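Local coordinates for D-lactate dehydrogenase (Fermentative) (Pseudomonas aeruginosa, PDB 5Z20), which catalyses, as a D-lactate dehydrogenase, the NAD-dependent interconversion of pyruvate and D-lactate, in the family of D-isomer specific 2-hydroxyacid dehydrogenases, at residues G164-G169 and V217-P222; I171-A176 and P195-L200. All blocks are in the same frame, centred on the assembly; numbering follows the deposited sequence.

In the fold
Both interactions belong to the seven-stranded parallel sheet domain that binds NADH. Their centres lie about 10 Å apart. Along the chain, strand 162-166 comes first and leads through a glycine-rich turn into helix 170-181. Strand 185-189 and helix 195-199 follow, and strand 216-219 returns beside strand 162-166. Interaction 2 is therefore made by residues that fall between the two segments of interaction 1. Interaction 1 joins two central strands, whereas interaction 2 joins two helices on the sheet. They touch where the ring of H220 meets I171 and F175, and where T168 meets I197. Both reach the dinucleotide: interaction 1 lies along its adenosine half and pyrophosphate, and interaction 2 adds I171 at the nicotinamide-side phosphate.

Interaction 1: G164-G169 and V217-P222; sequences GVIGTG and VSLHCP. With NAI (1,4-dihydronicotinamide adenine dinucleotide), chain L.
Strands 164-166 and 217-219 run parallel and are tied by three backbone hydrogen bonds. S218 N donates to G164 O at 2.9 Å. I166 N donates to S218 O at 3.1 Å. H220 N donates to I166 O at 2.8 Å. The last bond carries the pairing one step past the strand.

Apolar contacts centre on I166. Its CG1 branch lies beside the backbone N (chi1 -68°), and its CD1 reaches both V217 CG1 and L219 CD2, each at 3.7 Å. The I166 and L219 side chains lie side by side and point the same way. The other branch, CG2, faces C221 SG. L207 and L210 of helix 207-213 also pack on I166.

Beyond the strands, G167 O lies 3.4 Å from H220 CB, and G167 CA comes near C221 N. One water accepts from G169 N. It also lies 2.8 Å from H220 O and 2.7 Å from O2N of the dinucleotide, within donating distance of both. C221 CB packs on the adenine, and P222 CD meets O4B of the adenosine ribose.

G167 and G169, with G172, fit the GxGxxG pattern of a Rossmann fold, where the first strand's turn receives the NADH pyrophosphate.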
loop_
_atom_site.group_PDB
_atom_site.type_symbol
_atom_site.label_atom_id
_atom_site.label_comp_id
_atom_site.label_asym_id
_atom_site.label_seq_id
_atom_site.Cartn_x
_atom_site.Cartn_y
_atom_site.Cartn_z
ATOM N N GLY B 164 21.207 -2.274 23.792
ATOM C CA GLY B 164 21.326 -3.419 24.673
ATOM C C GLY B 164 21.066 -4.702 23.924
ATOM O O GLY B 164 20.011 -4.846 23.277
ATOM N N VAL B 165 21.997 -5.625 24.058
ATOM C CA VAL B 165 21.943 -6.900 23.407
ATOM C C VAL B 165 21.689 -7.981 24.440
ATOM O O VAL B 165 22.528 -8.212 25.308
ATOM C CB VAL B 165 23.272 -7.180 22.677
ATOM C CG1 VAL B 165 23.195 -8.486 21.963
ATOM C CG2 VAL B 165 23.588 -6.062 21.724
ATOM N N ILE B 166 20.565 -8.672 24.325
ATOM C CA ILE B 166 20.254 -9.751 25.205
ATOM C C ILE B 166 20.598 -11.020 24.456
ATOM O O ILE B 166 19.911 -11.434 23.497
ATOM C CB ILE B 166 18.774 -9.696 25.555
ATOM C CG1 ILE B 166 18.517 -8.445 26.406
ATOM C CG2 ILE B 166 18.311 -10.947 26.282
ATOM C CD1 ILE B 166 17.072 -8.103 26.608
ATOM N N GLY B 167 21.657 -11.659 24.899
ATOM C CA GLY B 167 22.159 -12.865 24.236
ATOM C C GLY B 167 23.282 -12.541 23.288
ATOM O O GLY B 167 23.023 -12.102 22.175
ATOM N N THR B 168 24.514 -12.737 23.760
ATOM C CA THR B 168 25.713 -12.343 23.028
ATOM C C THR B 168 26.432 -13.541 22.439
ATOM O O THR B 168 27.637 -13.688 22.595
ATOM C CB THR B 168 26.675 -11.551 23.945
ATOM O OG1 THR B 168 26.939 -12.261 25.183
ATOM C CG2 THR B 168 26.013 -10.220 24.300
ATOM N N GLY B 169 25.687 -14.380 21.739
ATOM C CA GLY B 169 26.232 -15.534 21.079
ATOM C C GLY B 169 26.681 -15.180 19.671
ATOM O O GLY B 169 27.089 -14.084 19.411
ATOM N N VAL B 217 16.846 -2.164 22.210
ATOM C CA VAL B 217 17.102 -3.474 22.741
ATOM C C VAL B 217 16.850 -4.489 21.658
ATOM O O VAL B 217 15.820 -4.413 20.979
ATOM C CB VAL B 217 16.128 -3.784 23.912
ATOM C CG1 VAL B 217 16.255 -5.216 24.403
ATOM C CG2 VAL B 217 16.378 -2.808 25.075
ATOM N N SER B 218 17.739 -5.458 21.541
ATOM C CA SER B 218 17.609 -6.501 20.534
ATOM C C SER B 218 17.829 -7.855 21.167
ATOM O O SER B 218 18.806 -8.039 21.894
ATOM C CB SER B 218 18.672 -6.327 19.402
ATOM O OG SER B 218 18.349 -7.200 18.328
ATOM N N LEU B 219 16.932 -8.790 20.894
ATOM C CA LEU B 219 16.908 -10.127 21.466
ATOM C C LEU B 219 17.590 -11.129 20.546
ATOM O O LEU B 219 17.208 -11.301 19.394
ATOM C CB LEU B 219 15.443 -10.595 21.677
ATOM C CG LEU B 219 14.546 -9.621 22.464
ATOM C CD1 LEU B 219 13.123 -10.116 22.526
ATOM C CD2 LEU B 219 15.081 -9.524 23.868
ATOM N N HIS B 220 18.573 -11.813 21.107
ATOM C CA HIS B 220 19.341 -12.828 20.384
ATOM C C HIS B 220 19.687 -14.047 21.240
ATOM O O HIS B 220 20.628 -14.756 20.972
ATOM C CB HIS B 220 20.611 -12.184 19.796
ATOM C CG HIS B 220 20.328 -11.055 18.855
ATOM N ND1 HIS B 220 19.805 -11.252 17.586
ATOM C CD2 HIS B 220 20.463 -9.721 18.994
ATOM C CE1 HIS B 220 19.752 -10.095 16.962
ATOM N NE2 HIS B 220 20.123 -9.149 17.798
ATOM N N CYS B 221 18.853 -14.320 22.230
ATOM C CA CYS B 221 18.960 -15.492 23.023
ATOM C C CYS B 221 18.058 -16.533 22.435
ATOM O O CYS B 221 17.051 -16.208 21.803
ATOM C CB CYS B 221 18.564 -15.182 24.489
ATOM S SG CYS B 221 16.918 -14.453 24.670
ATOM N N PRO B 222 18.348 -17.795 22.699
ATOM C CA PRO B 222 17.420 -18.815 22.274
ATOM C C PRO B 222 16.131 -18.823 23.097
ATOM O O PRO B 222 16.089 -18.256 24.177
ATOM C CB PRO B 222 18.194 -20.130 22.513
ATOM C CG PRO B 222 19.340 -19.789 23.407
ATOM C CD PRO B 222 19.505 -18.319 23.437
HETATM P PA NAI L . 24.153 -18.958 20.120
HETATM O O1A NAI L . 23.872 -20.144 20.821
HETATM O O2A NAI L . 25.410 -18.761 19.452
HETATM O O5B NAI L . 23.976 -17.841 21.148
HETATM C C5B NAI L . 22.902 -17.711 22.009
HETATM C C4B NAI L . 23.326 -16.818 23.146
HETATM O O4B NAI L . 22.230 -16.597 24.003
HETATM C C3B NAI L . 24.501 -17.372 23.960
HETATM O O3B NAI L . 25.484 -16.434 24.340
HETATM C C2B NAI L . 23.770 -17.766 25.191
HETATM O O2B NAI L . 24.525 -17.830 26.371
HETATM C C1B NAI L . 22.693 -16.714 25.303
HETATM N N9A NAI L . 21.681 -17.128 26.279
HETATM C C8A NAI L . 21.363 -18.378 26.578
HETATM N N7A NAI L . 20.466 -18.442 27.505
HETATM C C5A NAI L . 20.172 -17.225 27.845
HETATM C C6A NAI L . 19.257 -16.620 28.808
HETATM N N6A NAI L . 18.496 -17.378 29.578
HETATM N N1A NAI L . 19.223 -15.300 28.868
HETATM C C2A NAI L . 20.008 -14.571 28.104
HETATM N N3A NAI L . 20.848 -15.056 27.212
HETATM C C4A NAI L . 20.987 -16.349 27.047
HETATM O O3 NAI L . 22.914 -18.808 19.180
HETATM P PN NAI L . 22.776 -17.897 17.920
HETATM O O1N NAI L . 23.380 -18.568 16.836
HETATM O O2N NAI L . 23.202 -16.593 18.261
HETATM O O5D NAI L . 21.255 -17.966 17.815
HETATM C C5D NAI L . 20.402 -17.128 18.531
HETATM C C4D NAI L . 18.931 -17.429 18.282
HETATM O O4D NAI L . 18.348 -16.670 17.254
HETATM C C3D NAI L . 18.608 -18.857 17.937
HETATM O O3D NAI L . 18.399 -19.652 19.075
HETATM C C2D NAI L . 17.347 -18.739 17.116
HETATM O O2D NAI L . 16.190 -18.937 17.877
HETATM C C1D NAI L . 17.324 -17.328 16.616
HETATM N N1N NAI L . 17.478 -17.308 15.177
HETATM C C2N NAI L . 16.603 -16.649 14.452
HETATM C C3N NAI L . 16.692 -16.572 13.079
HETATM C C7N NAI L . 15.667 -15.799 12.276
HETATM O O7N NAI L . 15.471 -16.065 11.156
HETATM N N7N NAI L . 14.970 -14.833 12.767
HETATM C C4N NAI L . 17.723 -17.281 12.475
HETATM C C5N NAI L . 18.615 -17.979 13.244
HETATM C C6N NAI L . 18.470 -17.965 14.607
HETATM O O HOH W 1 23.292 -14.648 20.110
#

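Interaction 2: I171-A176 and P195-L200; sequences IGETFA and PRIQAL. With NAI (1,4-dihydronicotinamide adenine dinucleotide), chain L.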
loop_
_atom_site.group_PDB
_atom_site.type_symbol
_atom_site.label_atom_id
_atom_site.label_comp_id
_atom_site.label_asym_id
_atom_site.label_seq_id
_atom_site.Cartn_x
_atom_site.Cartn_y
_atom_site.Cartn_z
ATOM N N ILE B 171 24.982 -14.630 16.876
ATOM C CA ILE B 171 24.245 -13.565 16.204
ATOM C C ILE B 171 24.417 -12.310 17.031
ATOM O O ILE B 171 24.682 -11.246 16.469
ATOM C CB ILE B 171 22.776 -13.929 15.944
ATOM C CG1 ILE B 171 22.712 -15.111 14.953
ATOM C CG2 ILE B 171 22.048 -12.733 15.371
ATOM C CD1 ILE B 171 21.354 -15.830 14.896
ATOM N N GLY B 172 24.199 -12.413 18.344
ATOM C CA GLY B 172 24.183 -11.230 19.237
ATOM C C GLY B 172 25.510 -10.516 19.203
ATOM O O GLY B 172 25.579 -9.301 19.133
ATOM N N GLU B 173 26.584 -11.295 19.146
ATOM C CA GLU B 173 27.894 -10.663 19.049
ATOM C C GLU B 173 28.098 -9.983 17.678
ATOM O O GLU B 173 28.737 -8.945 17.600
ATOM C CB GLU B 173 29.010 -11.688 19.323
ATOM C CG GLU B 173 30.402 -11.187 18.966
ATOM C CD GLU B 173 31.487 -12.278 19.121
ATOM O OE1 GLU B 173 31.195 -13.385 19.652
ATOM O OE2 GLU B 173 32.655 -12.002 18.682
ATOM N N THR B 174 27.679 -10.640 16.588
ATOM C CA THR B 174 27.832 -10.016 15.225
ATOM C C THR B 174 27.033 -8.718 15.197
ATOM O O THR B 174 27.461 -7.686 14.695
ATOM C CB THR B 174 27.260 -10.957 14.182
ATOM O OG1 THR B 174 27.876 -12.217 14.347
ATOM C CG2 THR B 174 27.449 -10.474 12.779
ATOM N N PHE B 175 25.832 -8.760 15.776
ATOM C CA PHE B 175 24.975 -7.551 15.861
ATOM C C PHE B 175 25.663 -6.461 16.627
ATOM O O PHE B 175 25.697 -5.274 16.239
ATOM C CB PHE B 175 23.627 -7.904 16.509
ATOM C CG PHE B 175 22.724 -6.700 16.781
ATOM C CD1 PHE B 175 21.986 -6.112 15.782
ATOM C CD2 PHE B 175 22.630 -6.201 18.034
ATOM C CE1 PHE B 175 21.120 -5.048 16.051
ATOM C CE2 PHE B 175 21.787 -5.146 18.318
ATOM C CZ PHE B 175 21.047 -4.536 17.332
ATOM N N ALA B 176 26.219 -6.834 17.758
ATOM C CA ALA B 176 26.904 -5.846 18.611
ATOM C C ALA B 176 28.042 -5.164 17.867
ATOM O O ALA B 176 28.241 -3.964 17.975
ATOM C CB ALA B 176 27.427 -6.585 19.876
ATOM N N PRO B 195 34.297 -12.589 26.628
ATOM C CA PRO B 195 35.349 -11.585 26.581
ATOM C C PRO B 195 35.401 -10.832 25.278
ATOM O O PRO B 195 35.750 -9.689 25.293
ATOM C CB PRO B 195 36.643 -12.391 26.838
ATOM C CG PRO B 195 36.303 -13.846 26.560
ATOM C CD PRO B 195 34.815 -13.979 26.794
ATOM N N ARG B 196 34.973 -11.454 24.187
ATOM C CA ARG B 196 34.946 -10.785 22.890
ATOM C C ARG B 196 34.076 -9.513 22.877
ATOM O O ARG B 196 34.461 -8.504 22.284
ATOM C CB ARG B 196 34.504 -11.760 21.795
ATOM C CG ARG B 196 35.410 -12.975 21.666
ATOM C CD ARG B 196 34.903 -13.955 20.623
ATOM N NE ARG B 196 33.674 -14.622 21.044
ATOM C CZ ARG B 196 33.590 -15.461 22.071
ATOM N NH1 ARG B 196 34.667 -15.744 22.791
ATOM N NH2 ARG B 196 32.427 -16.019 22.378
ATOM N N ILE B 197 32.913 -9.562 23.525
ATOM C CA ILE B 197 32.043 -8.363 23.685
ATOM C C ILE B 197 32.740 -7.253 24.441
ATOM O O ILE B 197 32.677 -6.098 24.056
ATOM C CB ILE B 197 30.764 -8.754 24.465
ATOM C CG1 ILE B 197 29.858 -9.627 23.587
ATOM C CG2 ILE B 197 30.002 -7.528 24.985
ATOM C CD1 ILE B 197 29.160 -8.852 22.453
ATOM N N GLN B 198 33.403 -7.612 25.548
ATOM C CA GLN B 198 34.132 -6.581 26.307
ATOM C C GLN B 198 35.226 -6.025 25.491
ATOM O O GLN B 198 35.381 -4.794 25.438
ATOM C CB GLN B 198 34.735 -7.123 27.583
ATOM C CG GLN B 198 33.699 -7.286 28.666
ATOM C CD GLN B 198 33.969 -8.504 29.550
ATOM O OE1 GLN B 198 34.522 -9.509 29.111
ATOM N NE2 GLN B 198 33.551 -8.417 30.791
ATOM N N ALA B 199 35.965 -6.911 24.791
ATOM C CA ALA B 199 37.065 -6.418 23.937
ATOM C C ALA B 199 36.557 -5.398 22.928
ATOM O O ALA B 199 37.264 -4.508 22.527
ATOM C CB ALA B 199 37.781 -7.563 23.212
ATOM N N LEU B 200 35.311 -5.569 22.557
ATOM C CA LEU B 200 34.654 -4.734 21.601
ATOM C C LEU B 200 34.285 -3.357 22.156
ATOM O O LEU B 200 33.968 -2.458 21.437
ATOM C CB LEU B 200 33.427 -5.481 21.115
ATOM C CG LEU B 200 32.759 -5.067 19.836
ATOM C CD1 LEU B 200 32.019 -3.803 20.136
ATOM C CD2 LEU B 200 33.760 -4.818 18.735
HETATM P PA NAI L . 24.153 -18.958 20.120
HETATM O O1A NAI L . 23.872 -20.144 20.821
HETATM O O2A NAI L . 25.410 -18.761 19.452
HETATM O O5B NAI L . 23.976 -17.841 21.148
HETATM C C5B NAI L . 22.902 -17.711 22.009
HETATM C C4B NAI L . 23.326 -16.818 23.146
HETATM O O4B NAI L . 22.230 -16.597 24.003
HETATM C C3B NAI L . 24.501 -17.372 23.960
HETATM O O3B NAI L . 25.484 -16.434 24.340
HETATM C C2B NAI L . 23.770 -17.766 25.191
HETATM O O2B NAI L . 24.525 -17.830 26.371
HETATM C C1B NAI L . 22.693 -16.714 25.303
HETATM N N9A NAI L . 21.681 -17.128 26.279
HETATM C C8A NAI L . 21.363 -18.378 26.578
HETATM N N7A NAI L . 20.466 -18.442 27.505
HETATM C C5A NAI L . 20.172 -17.225 27.845
HETATM C C6A NAI L . 19.257 -16.620 28.808
HETATM N N6A NAI L . 18.496 -17.378 29.578
HETATM N N1A NAI L . 19.223 -15.300 28.868
HETATM C C2A NAI L . 20.008 -14.571 28.104
HETATM N N3A NAI L . 20.848 -15.056 27.212
HETATM C C4A NAI L . 20.987 -16.349 27.047
HETATM O O3 NAI L . 22.914 -18.808 19.180
HETATM P PN NAI L . 22.776 -17.897 17.920
HETATM O O1N NAI L . 23.380 -18.568 16.836
HETATM O O2N NAI L . 23.202 -16.593 18.261
HETATM O O5D NAI L . 21.255 -17.966 17.815
HETATM C C5D NAI L . 20.402 -17.128 18.531
HETATM C C4D NAI L . 18.931 -17.429 18.282
HETATM O O4D NAI L . 18.348 -16.670 17.254
HETATM C C3D NAI L . 18.608 -18.857 17.937
HETATM O O3D NAI L . 18.399 -19.652 19.075
HETATM C C2D NAI L . 17.347 -18.739 17.116
HETATM O O2D NAI L . 16.190 -18.937 17.877
HETATM C C1D NAI L . 17.324 -17.328 16.616
HETATM N N1N NAI L . 17.478 -17.308 15.177
HETATM C C2N NAI L . 16.603 -16.649 14.452
HETATM C C3N NAI L . 16.692 -16.572 13.079
HETATM C C7N NAI L . 15.667 -15.799 12.276
HETATM O O7N NAI L . 15.471 -16.065 11.156
HETATM N N7N NAI L . 14.970 -14.833 12.767
HETATM C C4N NAI L . 17.723 -17.281 12.475
HETATM C C5N NAI L . 18.615 -17.979 13.244
HETATM C C6N NAI L . 18.470 -17.965 14.607
HETATM O O HOH W 2 29.712 -14.772 21.121
#
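Helix segments 171-176 and 195-199 run almost parallel, with 5° between their directions and axes 10.5 Å apart at the closest. The backbones come nearest at E173 and I197, with CA atoms 6.6 Å apart. At this spacing side chains make the contact.

E173 and R196 form its polar part. R196 NE donates to E173 OE1 at 3.1 Å in a salt bridge, and the bond is nearly straight. The oxygen lies close to the plane of the guanidinium group. It is met on its syn side, but tilted out of the carboxylate plane. The two flat groups are turned 39° against each other. CG of E173 stands anti to the backbone N (chi1 168°), and the extended chain carries the carboxylate across to R196. The arginine bends at chi3 and meets the glutamate chain at about a right angle. A water bridges E173 OE1 and R196 NH2; its distance to OE1, 2.5 Å, is short and may be imprecise. E173 OE2 has its own salt-bridge partner in R177, so the carboxylate is gripped from both oxygens.

The apolar part rests on I197. Its CD1 sits 3.8 Å from A176 CB and also comes near E173 CA.

Helix 170-181 links strands 162-166 and 185-189 as the first beta-alpha-beta unit of the Rossmann-type domain. Its N-terminal end lies at the NADH pyrophosphate, where I171 N donates to O2N at 3.0 Å. Strand 185-189 lies against this pair: A176 and L200 touch L186, and I197 touches A188. Helix 118-134 packs against I171 and F175, and F175 also meets strand 162-166.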